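Local coordinates for protein probable intron-encoded endonuclease 1 (Wickerhamomyces canadensis, PDB 6X1J) that cleaves DNA at its recognition sequence as a LAGLIDADG homing endonuclease, and takes part in homing of a mitochondrial 21S rRNA gene intron, at residues Thr87-Lys92 with Thr101-Thr106; Gly46-Lys51 with Leu61-Lys66. All blocks are in the same frame, centred on the assembly; numbering follows the deposited sequence. Where two conformers were deposited one is given.

Interaction 1: residues Thr87-Lys92 with Thr101-Thr106; sequences TLYERK and TWRAQT. With nucleotides of chain C.
R103 runs across the ring of Y89 and into the bound DNA. Its CB and CG pass just outside the CD1–CE1 bond, on the same side of the ring plane as CD, which sits above the centre, 3.3 Å from the Y89 centroid, a CH-pi contact. With the chain extended from CG to NE (chi3 177°), the guanidinium lies past CD, over the CD2 side of the ring, planes 23° apart and CZ 4.0 Å from the centroid: a cation-pi stack. NE turns to E64. Both end nitrogens of R103 bond one base oxygen, O4 of DT11 of chain C: NH1 at 2.8 Å, NH2 at 2.9 Å. Without the ring, as with an alanine at Y89, this guanidinium would probably lose its platform and be freer to turn off the thymine. R91, its guanidinium 80° to that of R103, reads the next base: NH2 donates to N7 of DG12 of chain C (3.1 Å) and NH1 to O6; water 3 bridges R91 NH1 and R103 NH2. On the other face of antiparallel strands 87-92 and 98-105, L88 CB rests over the W102 six-membered ring, whose indole packs on K68 and I71 of helix 68-77; strand 60-65 flanks 98-105.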
loop_
_atom_site.group_PDB
_atom_site.type_symbol
_atom_site.label_atom_id
_atom_site.label_comp_id
_atom_site.label_asym_id
_atom_site.label_seq_id
_atom_site.Cartn_x
_atom_site.Cartn_y
_atom_site.Cartn_z
ATOM N N THR A 87 -2.769 -0.161 17.388
ATOM C CA THR A 87 -2.626 -1.035 18.578
ATOM C C THR A 87 -1.342 -1.841 18.437
ATOM O O THR A 87 -1.194 -2.524 17.413
ATOM C CB THR A 87 -3.768 -2.052 18.586
ATOM O OG1 THR A 87 -4.933 -1.242 18.710
ATOM C CG2 THR A 87 -3.678 -3.098 19.676
ATOM N N LEU A 88 -0.449 -1.797 19.411
ATOM C CA LEU A 88 0.748 -2.678 19.380
ATOM C C LEU A 88 0.268 -4.147 19.459
ATOM O O LEU A 88 -0.653 -4.416 20.250
ATOM C CB LEU A 88 1.657 -2.254 20.537
ATOM C CG LEU A 88 3.030 -2.909 20.575
ATOM C CD1 LEU A 88 4.100 -1.914 20.984
ATOM C CD2 LEU A 88 3.017 -4.120 21.497
ATOM N N TYR A 89 0.776 -5.045 18.607
ATOM C CA TYR A 89 0.587 -6.508 18.752
ATOM C C TYR A 89 1.946 -7.170 18.883
ATOM O O TYR A 89 2.816 -6.869 18.052
ATOM C CB TYR A 89 -0.053 -7.184 17.537
ATOM C CG TYR A 89 -1.555 -7.162 17.476
ATOM C CD1 TYR A 89 -2.217 -5.947 17.378
ATOM C CD2 TYR A 89 -2.311 -8.335 17.472
ATOM C CE1 TYR A 89 -3.598 -5.893 17.287
ATOM C CE2 TYR A 89 -3.696 -8.294 17.389
ATOM C CZ TYR A 89 -4.342 -7.065 17.278
ATOM O OH TYR A 89 -5.705 -6.926 17.186
ATOM N N GLU A 90 2.048 -8.106 19.823
ATOM C CA GLU A 90 3.267 -8.896 20.125
ATOM C C GLU A 90 2.922 -10.368 19.925
ATOM O O GLU A 90 1.978 -10.826 20.536
ATOM C CB GLU A 90 3.743 -8.615 21.551
ATOM C CG GLU A 90 4.435 -9.795 22.202
ATOM C CD GLU A 90 4.751 -9.595 23.671
ATOM O OE1 GLU A 90 5.302 -8.522 24.006
ATOM O OE2 GLU A 90 4.441 -10.516 24.472
ATOM N N ARG A 91 3.663 -11.063 19.077
ATOM C CA ARG A 91 3.446 -12.495 18.788
ATOM C C ARG A 91 4.746 -13.231 19.123
ATOM O O ARG A 91 5.832 -12.610 18.971
ATOM C CB ARG A 91 3.066 -12.693 17.316
ATOM C CG ARG A 91 2.233 -11.580 16.683
ATOM C CD ARG A 91 0.753 -11.863 16.455
ATOM N NE ARG A 91 0.405 -13.222 16.020
ATOM C CZ ARG A 91 0.111 -13.617 14.781
ATOM N NH1 ARG A 91 0.139 -12.775 13.760
ATOM N NH2 ARG A 91 -0.217 -14.878 14.572
ATOM N N LYS A 92 4.627 -14.482 19.573
ATOM C CA LYS A 92 5.727 -15.468 19.683
ATOM C C LYS A 92 5.693 -16.257 18.372
ATOM O O LYS A 92 4.571 -16.437 17.893
ATOM C CB LYS A 92 5.473 -16.318 20.936
ATOM C CG LYS A 92 6.650 -17.100 21.509
ATOM C CD LYS A 92 6.222 -18.450 22.074
ATOM C CE LYS A 92 7.264 -19.137 22.935
ATOM N NZ LYS A 92 7.129 -18.772 24.366
ATOM N N THR A 101 4.406 -5.661 15.905
ATOM C CA THR A 101 3.847 -4.858 14.788
ATOM C C THR A 101 2.760 -3.938 15.341
ATOM O O THR A 101 2.342 -4.147 16.472
ATOM C CB THR A 101 3.261 -5.769 13.700
ATOM O OG1 THR A 101 2.393 -6.675 14.373
ATOM C CG2 THR A 101 4.294 -6.558 12.938
ATOM N N TRP A 102 2.334 -2.953 14.554
ATOM C CA TRP A 102 1.168 -2.079 14.829
ATOM C C TRP A 102 0.019 -2.445 13.867
ATOM O O TRP A 102 0.298 -2.760 12.684
ATOM C CB TRP A 102 1.562 -0.595 14.744
ATOM C CG TRP A 102 2.504 -0.167 15.836
ATOM C CD1 TRP A 102 3.855 -0.362 15.862
ATOM C CD2 TRP A 102 2.180 0.487 17.085
ATOM N NE1 TRP A 102 4.390 0.135 17.020
ATOM C CE2 TRP A 102 3.394 0.674 17.783
ATOM C CE3 TRP A 102 0.996 0.955 17.666
ATOM C CZ2 TRP A 102 3.464 1.289 19.028
ATOM C CZ3 TRP A 102 1.064 1.574 18.898
ATOM C CH2 TRP A 102 2.280 1.720 19.579
ATOM N N ARG A 103 -1.228 -2.432 14.361
ATOM C CA ARG A 103 -2.439 -2.852 13.606
ATOM C C ARG A 103 -3.503 -1.753 13.703
ATOM O O ARG A 103 -3.610 -1.082 14.756
ATOM C CB ARG A 103 -2.999 -4.189 14.110
ATOM C CG ARG A 103 -2.088 -5.389 13.885
ATOM C CD ARG A 103 -2.819 -6.706 14.115
ATOM N NE ARG A 103 -2.007 -7.883 13.834
ATOM C CZ ARG A 103 -2.409 -9.151 13.939
ATOM N NH1 ARG A 103 -3.632 -9.443 14.351
ATOM N NH2 ARG A 103 -1.581 -10.136 13.633
ATOM N N ALA A 104 -4.262 -1.588 12.626
ATOM C CA ALA A 104 -5.427 -0.691 12.532
ATOM C C ALA A 104 -6.374 -1.296 11.486
ATOM O O ALA A 104 -5.898 -2.226 10.738
ATOM C CB ALA A 104 -4.969 0.704 12.176
ATOM N N GLN A 105 -7.650 -0.862 11.467
ATOM C CA GLN A 105 -8.695 -1.339 10.520
ATOM C C GLN A 105 -9.576 -0.154 10.109
ATOM O O GLN A 105 -9.867 0.702 10.993
ATOM C CB GLN A 105 -9.587 -2.401 11.176
ATOM C CG GLN A 105 -8.866 -3.692 11.545
ATOM C CD GLN A 105 -8.004 -3.603 12.789
ATOM O OE1 GLN A 105 -8.231 -2.781 13.689
ATOM N NE2 GLN A 105 -6.991 -4.462 12.837
ATOM N N THR A 106 -10.030 -0.110 8.863
ATOM C CA THR A 106 -11.218 0.725 8.528
ATOM C C THR A 106 -12.401 -0.126 8.944
ATOM O O THR A 106 -12.207 -1.354 9.078
ATOM C CB THR A 106 -11.380 1.075 7.049
ATOM O OG1 THR A 106 -11.741 -0.155 6.412
ATOM C CG2 THR A 106 -10.120 1.657 6.444
ATOM P P DT C 11 -5.534 -16.622 19.818
ATOM O OP1 DT C 11 -5.909 -17.698 20.792
ATOM O OP2 DT C 11 -4.363 -15.750 20.106
ATOM O "O5'" DT C 11 -5.326 -17.286 18.378
ATOM C "C5'" DT C 11 -6.413 -17.917 17.688
ATOM C "C4'" DT C 11 -5.953 -18.478 16.366
ATOM O "O4'" DT C 11 -5.918 -17.421 15.384
ATOM C "C3'" DT C 11 -4.566 -19.117 16.334
ATOM O "O3'" DT C 11 -4.729 -20.182 15.397
ATOM C "C2'" DT C 11 -3.694 -18.019 15.765
ATOM C "C1'" DT C 11 -4.644 -17.368 14.773
ATOM N N1 DT C 11 -4.368 -15.961 14.446
ATOM C C2 DT C 11 -4.467 -15.560 13.135
ATOM O O2 DT C 11 -4.734 -16.322 12.217
ATOM N N3 DT C 11 -4.214 -14.228 12.927
ATOM C C4 DT C 11 -3.887 -13.280 13.875
ATOM O O4 DT C 11 -3.702 -12.113 13.533
ATOM C C5 DT C 11 -3.807 -13.767 15.229
ATOM C C7 DT C 11 -3.478 -12.807 16.328
ATOM C C6 DT C 11 -4.066 -15.063 15.447
ATOM P P DG C 12 -3.504 -21.092 14.943
ATOM O OP1 DG C 12 -3.982 -22.503 14.877
ATOM O OP2 DG C 12 -2.344 -20.738 15.797
ATOM O "O5'" DG C 12 -3.258 -20.644 13.433
ATOM C "C5'" DG C 12 -4.291 -20.776 12.441
ATOM C "C4'" DG C 12 -3.717 -20.771 11.042
ATOM O "O4'" DG C 12 -3.487 -19.418 10.590
ATOM C "C3'" DG C 12 -2.393 -21.502 10.848
ATOM O "O3'" DG C 12 -2.527 -22.193 9.602
ATOM C "C2'" DG C 12 -1.367 -20.379 10.848
ATOM C "C1'" DG C 12 -2.126 -19.216 10.218
ATOM N N9 DG C 12 -1.779 -17.865 10.651
ATOM C C8 DG C 12 -1.643 -17.452 11.953
ATOM N N7 DG C 12 -1.426 -16.170 12.065
ATOM C C5 DG C 12 -1.483 -15.697 10.762
ATOM C C6 DG C 12 -1.327 -14.377 10.258
ATOM O O6 DG C 12 -1.105 -13.332 10.887
ATOM N N1 DG C 12 -1.442 -14.341 8.873
ATOM C C2 DG C 12 -1.678 -15.433 8.073
ATOM N N2 DG C 12 -1.765 -15.185 6.753
ATOM N N3 DG C 12 -1.828 -16.673 8.532
ATOM C C4 DG C 12 -1.734 -16.726 9.878
ATOM P P DC C 10 -7.013 -10.371 21.410
ATOM O OP1 DC C 10 -6.968 -10.179 22.874
ATOM O OP2 DC C 10 -5.928 -9.752 20.612
ATOM O "O5'" DC C 10 -7.122 -11.928 21.108
ATOM C "C5'" DC C 10 -8.358 -12.462 20.610
ATOM C "C4'" DC C 10 -8.110 -13.676 19.742
ATOM O "O4'" DC C 10 -8.353 -13.354 18.347
ATOM C "C3'" DC C 10 -6.704 -14.277 19.793
ATOM O "O3'" DC C 10 -6.807 -15.688 19.618
ATOM C "C2'" DC C 10 -6.056 -13.762 18.525
ATOM C "C1'" DC C 10 -7.240 -13.762 17.569
ATOM N N1 DC C 10 -7.126 -12.827 16.455
ATOM C C2 DC C 10 -7.328 -13.280 15.145
ATOM O O2 DC C 10 -7.563 -14.486 14.949
ATOM N N3 DC C 10 -7.266 -12.390 14.127
ATOM C C4 DC C 10 -6.975 -11.110 14.374
ATOM N N4 DC C 10 -6.911 -10.271 13.344
ATOM C C5 DC C 10 -6.784 -10.621 15.699
ATOM C C6 DC C 10 -6.863 -11.507 16.698
HETATM O O HOH W 1 -6.303 -0.755 16.053
HETATM O O HOH W 2 3.635 -8.822 15.556
HETATM O O HOH W 3 1.280 -10.331 12.929
#

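Interaction 2: residues Gly46-Lys51 with Leu61-Lys66; sequences GDVYIK and LQFEWK. With K (potassium ion), chain D; K (potassium ion), chain E; nucleotides of chain B.
D47 and W65 meet where the LAGLIDADG helix, 34-45, gives way to the first beta hairpin of the fold, strands 49-51 and 60-65. The indole stands steeply to the carboxylate, planes 69° apart, and its NE1 donates to OD2 of D47 at 2.9 Å, nearly in the ring plane and on the anti side of the oxygen. This bond probably limits rotation of a carboxylate that also grips one potassium ion with both oxygens. OP1 of DA14 of chain B binds the same potassium ion at 2.6 Å, and the carbonyl of G46 binds the second. V48 slots in beside the indole: its CG2 touches W65 CH2 at 3.7 Å and, obliquely, the F63 ring at CD1, 3.8 Å away. On the same side, I50 and L61 lie side by side, both near helix 34-45. The opposite face of the hairpin meets DNA. Y49 and Q62 leave it side by side, pointing the same way, ring and amide planes 62° apart. Y49 OH donates to OP2 of DG17 of chain B at 2.6 Å, while Q62 NE2 makes a weak bond to O6 of that guanine at 3.3 Å. The other end of the amide, Q62 OE1, lies 3.2 Å from CD of K51, whose NZ goes on to N7 of another guanine. Past the Y49–Q62 backbone pair the strands part, and water 5 sits between the carbonyls of D47 and E64. Where strand 60-65 ends, the backbone N of K66 gives a nearly straight hydrogen bond (169°) to OP2 of DA14 of chain B at 2.8 Å.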
loop_
_atom_site.group_PDB
_atom_site.type_symbol
_atom_site.label_atom_id
_atom_site.label_comp_id
_atom_site.label_asym_id
_atom_site.label_seq_id
_atom_site.Cartn_x
_atom_site.Cartn_y
_atom_site.Cartn_z
ATOM N N GLY A 46 1.111 -2.847 -2.455
ATOM C CA GLY A 46 1.980 -3.041 -1.281
ATOM C C GLY A 46 1.392 -3.897 -0.163
ATOM O O GLY A 46 1.104 -5.084 -0.395
ATOM N N ASP A 47 1.276 -3.314 1.039
ATOM C CA ASP A 47 1.159 -4.025 2.338
ATOM C C ASP A 47 -0.301 -4.162 2.827
ATOM O O ASP A 47 -0.534 -4.871 3.843
ATOM C CB ASP A 47 2.008 -3.266 3.355
ATOM C CG ASP A 47 3.505 -3.448 3.126
ATOM O OD1 ASP A 47 3.907 -4.499 2.582
ATOM O OD2 ASP A 47 4.240 -2.511 3.404
ATOM N N VAL A 48 -1.278 -3.554 2.153
ATOM C CA VAL A 48 -2.658 -3.528 2.689
ATOM C C VAL A 48 -3.459 -4.751 2.200
ATOM O O VAL A 48 -3.268 -5.241 1.034
ATOM C CB VAL A 48 -3.323 -2.192 2.348
ATOM C CG1 VAL A 48 -4.797 -2.248 2.623
ATOM C CG2 VAL A 48 -2.698 -1.061 3.151
ATOM N N TYR A 49 -4.265 -5.277 3.110
ATOM C CA TYR A 49 -5.320 -6.303 2.905
ATOM C C TYR A 49 -6.620 -5.551 2.614
ATOM O O TYR A 49 -7.094 -4.794 3.511
ATOM C CB TYR A 49 -5.396 -7.193 4.143
ATOM C CG TYR A 49 -6.365 -8.335 4.107
ATOM C CD1 TYR A 49 -7.053 -8.704 2.964
ATOM C CD2 TYR A 49 -6.557 -9.093 5.247
ATOM C CE1 TYR A 49 -7.903 -9.807 2.954
ATOM C CE2 TYR A 49 -7.410 -10.185 5.254
ATOM C CZ TYR A 49 -8.086 -10.550 4.106
ATOM O OH TYR A 49 -8.927 -11.626 4.138
ATOM N N ILE A 50 -7.076 -5.614 1.361
ATOM C CA ILE A 50 -8.423 -5.090 0.989
ATOM C C ILE A 50 -9.375 -6.283 0.919
ATOM O O ILE A 50 -9.254 -7.153 -0.023
ATOM C CB ILE A 50 -8.415 -4.172 -0.242
ATOM C CG1 ILE A 50 -9.821 -3.622 -0.518
ATOM C CG2 ILE A 50 -7.777 -4.840 -1.454
ATOM C CD1 ILE A 50 -9.808 -2.347 -1.338
ATOM N N LYS A 51 -10.216 -6.339 1.954
ATOM C CA LYS A 51 -10.877 -7.560 2.488
ATOM C C LYS A 51 -12.396 -7.462 2.286
ATOM O O LYS A 51 -13.016 -6.490 2.761
ATOM C CB LYS A 51 -10.532 -7.706 3.969
ATOM C CG LYS A 51 -11.116 -8.915 4.693
ATOM C CD LYS A 51 -10.971 -8.747 6.187
ATOM C CE LYS A 51 -11.604 -9.843 7.009
ATOM N NZ LYS A 51 -10.802 -11.082 6.964
ATOM N N LEU A 61 -10.354 -2.284 4.928
ATOM C CA LEU A 61 -8.880 -2.374 4.945
ATOM C C LEU A 61 -8.420 -2.841 6.321
ATOM O O LEU A 61 -8.842 -2.220 7.341
ATOM C CB LEU A 61 -8.302 -0.995 4.619
ATOM C CG LEU A 61 -8.908 -0.295 3.412
ATOM C CD1 LEU A 61 -8.300 1.092 3.211
ATOM C CD2 LEU A 61 -8.745 -1.141 2.150
ATOM N N GLN A 62 -7.581 -3.871 6.366
ATOM C CA GLN A 62 -6.767 -4.210 7.562
ATOM C C GLN A 62 -5.313 -3.810 7.293
ATOM O O GLN A 62 -4.764 -4.266 6.230
ATOM C CB GLN A 62 -6.847 -5.688 7.928
ATOM C CG GLN A 62 -8.273 -6.146 8.156
ATOM C CD GLN A 62 -8.375 -7.538 8.742
ATOM O OE1 GLN A 62 -9.457 -8.035 8.965
ATOM N NE2 GLN A 62 -7.247 -8.177 9.001
ATOM N N PHE A 63 -4.757 -2.993 8.205
ATOM C CA PHE A 63 -3.396 -2.416 8.174
ATOM C C PHE A 63 -2.503 -3.161 9.175
ATOM O O PHE A 63 -2.967 -3.436 10.307
ATOM C CB PHE A 63 -3.433 -0.939 8.542
ATOM C CG PHE A 63 -4.348 -0.064 7.717
ATOM C CD1 PHE A 63 -4.014 0.301 6.426
ATOM C CD2 PHE A 63 -5.519 0.460 8.254
ATOM C CE1 PHE A 63 -4.832 1.146 5.693
ATOM C CE2 PHE A 63 -6.337 1.307 7.516
ATOM C CZ PHE A 63 -5.986 1.662 6.236
ATOM N N GLU A 64 -1.276 -3.514 8.773
ATOM C CA GLU A 64 -0.258 -4.067 9.708
ATOM C C GLU A 64 1.120 -3.645 9.216
ATOM O O GLU A 64 1.468 -4.043 8.084
ATOM C CB GLU A 64 -0.389 -5.582 9.856
ATOM C CG GLU A 64 0.573 -6.155 10.883
ATOM C CD GLU A 64 0.181 -7.512 11.431
ATOM O OE1 GLU A 64 -0.711 -8.139 10.830
ATOM O OE2 GLU A 64 0.749 -7.937 12.467
ATOM N N TRP A 65 1.841 -2.843 10.014
ATOM C CA TRP A 65 3.235 -2.418 9.738
ATOM C C TRP A 65 4.080 -2.558 11.006
ATOM O O TRP A 65 3.524 -2.459 12.113
ATOM C CB TRP A 65 3.298 -0.989 9.169
ATOM C CG TRP A 65 2.878 -0.883 7.729
ATOM C CD1 TRP A 65 3.601 -1.284 6.633
ATOM C CD2 TRP A 65 1.657 -0.312 7.208
ATOM N NE1 TRP A 65 2.915 -1.012 5.481
ATOM C CE2 TRP A 65 1.714 -0.428 5.794
ATOM C CE3 TRP A 65 0.520 0.273 7.781
ATOM C CZ2 TRP A 65 0.687 0.028 4.964
ATOM C CZ3 TRP A 65 -0.489 0.735 6.961
ATOM C CH2 TRP A 65 -0.412 0.593 5.570
ATOM N N LYS A 66 5.385 -2.752 10.811
ATOM C CA LYS A 66 6.441 -2.606 11.843
ATOM C C LYS A 66 6.581 -1.141 12.218
ATOM O O LYS A 66 6.652 -0.885 13.391
ATOM C CB LYS A 66 7.791 -3.100 11.305
ATOM C CG LYS A 66 8.937 -3.100 12.309
ATOM C CD LYS A 66 10.275 -3.528 11.704
ATOM C CE LYS A 66 11.342 -3.675 12.770
ATOM N NZ LYS A 66 11.164 -4.951 13.513
HETATM K K K D . 6.750 -4.090 3.238
HETATM K K K E . 2.458 -7.056 -1.565
ATOM P P DA B 14 6.263 -4.281 7.093
ATOM O OP1 DA B 14 6.458 -3.568 5.797
ATOM O OP2 DA B 14 6.533 -3.410 8.303
ATOM O "O5'" DA B 14 4.867 -5.031 7.251
ATOM C "C5'" DA B 14 3.931 -5.259 6.173
ATOM C "C4'" DA B 14 4.238 -6.561 5.470
ATOM O "O4'" DA B 14 4.431 -7.636 6.437
ATOM C "C3'" DA B 14 3.184 -7.062 4.489
ATOM O "O3'" DA B 14 3.957 -7.778 3.520
ATOM C "C2'" DA B 14 2.438 -8.098 5.316
ATOM C "C1'" DA B 14 3.560 -8.704 6.139
ATOM N N9 DA B 14 3.201 -9.344 7.396
ATOM C C8 DA B 14 3.107 -8.763 8.636
ATOM N N7 DA B 14 2.761 -9.598 9.584
ATOM C C5 DA B 14 2.600 -10.806 8.921
ATOM C C6 DA B 14 2.229 -12.083 9.362
ATOM N N6 DA B 14 1.978 -12.382 10.635
ATOM N N1 DA B 14 2.150 -13.067 8.445
ATOM C C2 DA B 14 2.402 -12.771 7.168
ATOM N N3 DA B 14 2.768 -11.611 6.630
ATOM C C4 DA B 14 2.849 -10.658 7.572
ATOM P P DG B 17 -8.209 -14.482 2.030
ATOM O OP1 DG B 17 -8.275 -15.311 0.810
ATOM O OP2 DG B 17 -8.943 -13.209 2.111
ATOM O "O5'" DG B 17 -8.695 -15.330 3.293
ATOM C "C5'" DG B 17 -8.043 -16.527 3.753
ATOM C "C4'" DG B 17 -8.533 -16.867 5.142
ATOM O "O4'" DG B 17 -7.977 -15.997 6.176
ATOM C "C3'" DG B 17 -10.056 -16.793 5.299
ATOM O "O3'" DG B 17 -10.572 -17.923 6.014
ATOM C "C2'" DG B 17 -10.269 -15.545 6.134
ATOM C "C1'" DG B 17 -9.047 -15.593 7.028
ATOM N N9 DG B 17 -8.718 -14.321 7.659
ATOM C C8 DG B 17 -8.710 -13.091 7.047
ATOM N N7 DG B 17 -8.430 -12.114 7.866
ATOM C C5 DG B 17 -8.273 -12.731 9.097
ATOM C C6 DG B 17 -7.975 -12.177 10.366
ATOM O O6 DG B 17 -7.776 -10.994 10.662
ATOM N N1 DG B 17 -7.915 -13.157 11.351
ATOM C C2 DG B 17 -8.107 -14.502 11.143
ATOM N N2 DG B 17 -7.998 -15.287 12.233
ATOM N N3 DG B 17 -8.380 -15.034 9.960
ATOM C C4 DG B 17 -8.460 -14.093 8.990
HETATM O O HOH W 4 -0.861 -2.776 5.942
HETATM O O HOH W 5 0.043 -5.789 6.323
HETATM O O HOH W 6 8.957 -4.372 4.610
HETATM O O HOH W 7 7.863 -7.064 4.164
HETATM O O HOH W 8 0.019 -8.516 -1.156
HETATM O O HOH W 9 4.980 -8.548 -1.197
HETATM O O HOH W 10 3.710 -8.504 -4.107
#

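In the fold
Interactions 1 and 2 are the two hairpins of one antiparallel sheet, ordered 49-51, 60-65, 98-105, 87-92, with centres about 11 Å apart. Strands 60-65 and 98-105 join them: W102 N lies 2.8 Å from W65 O, a probable hydrogen bond, and T101 OG1 is 2.8 Å from E64 OE2. The same E64 oxygen takes a salt bridge from R103 NE, so this carboxylate links the two middle strands through OE2 and meets a cytosine N4 through OE1. Interaction 2 reaches the potassium sites, which D147 and D148 help to complete; interaction 1 works farther out on DNA, the T101 side chain being about 10 Å from a potassium ion.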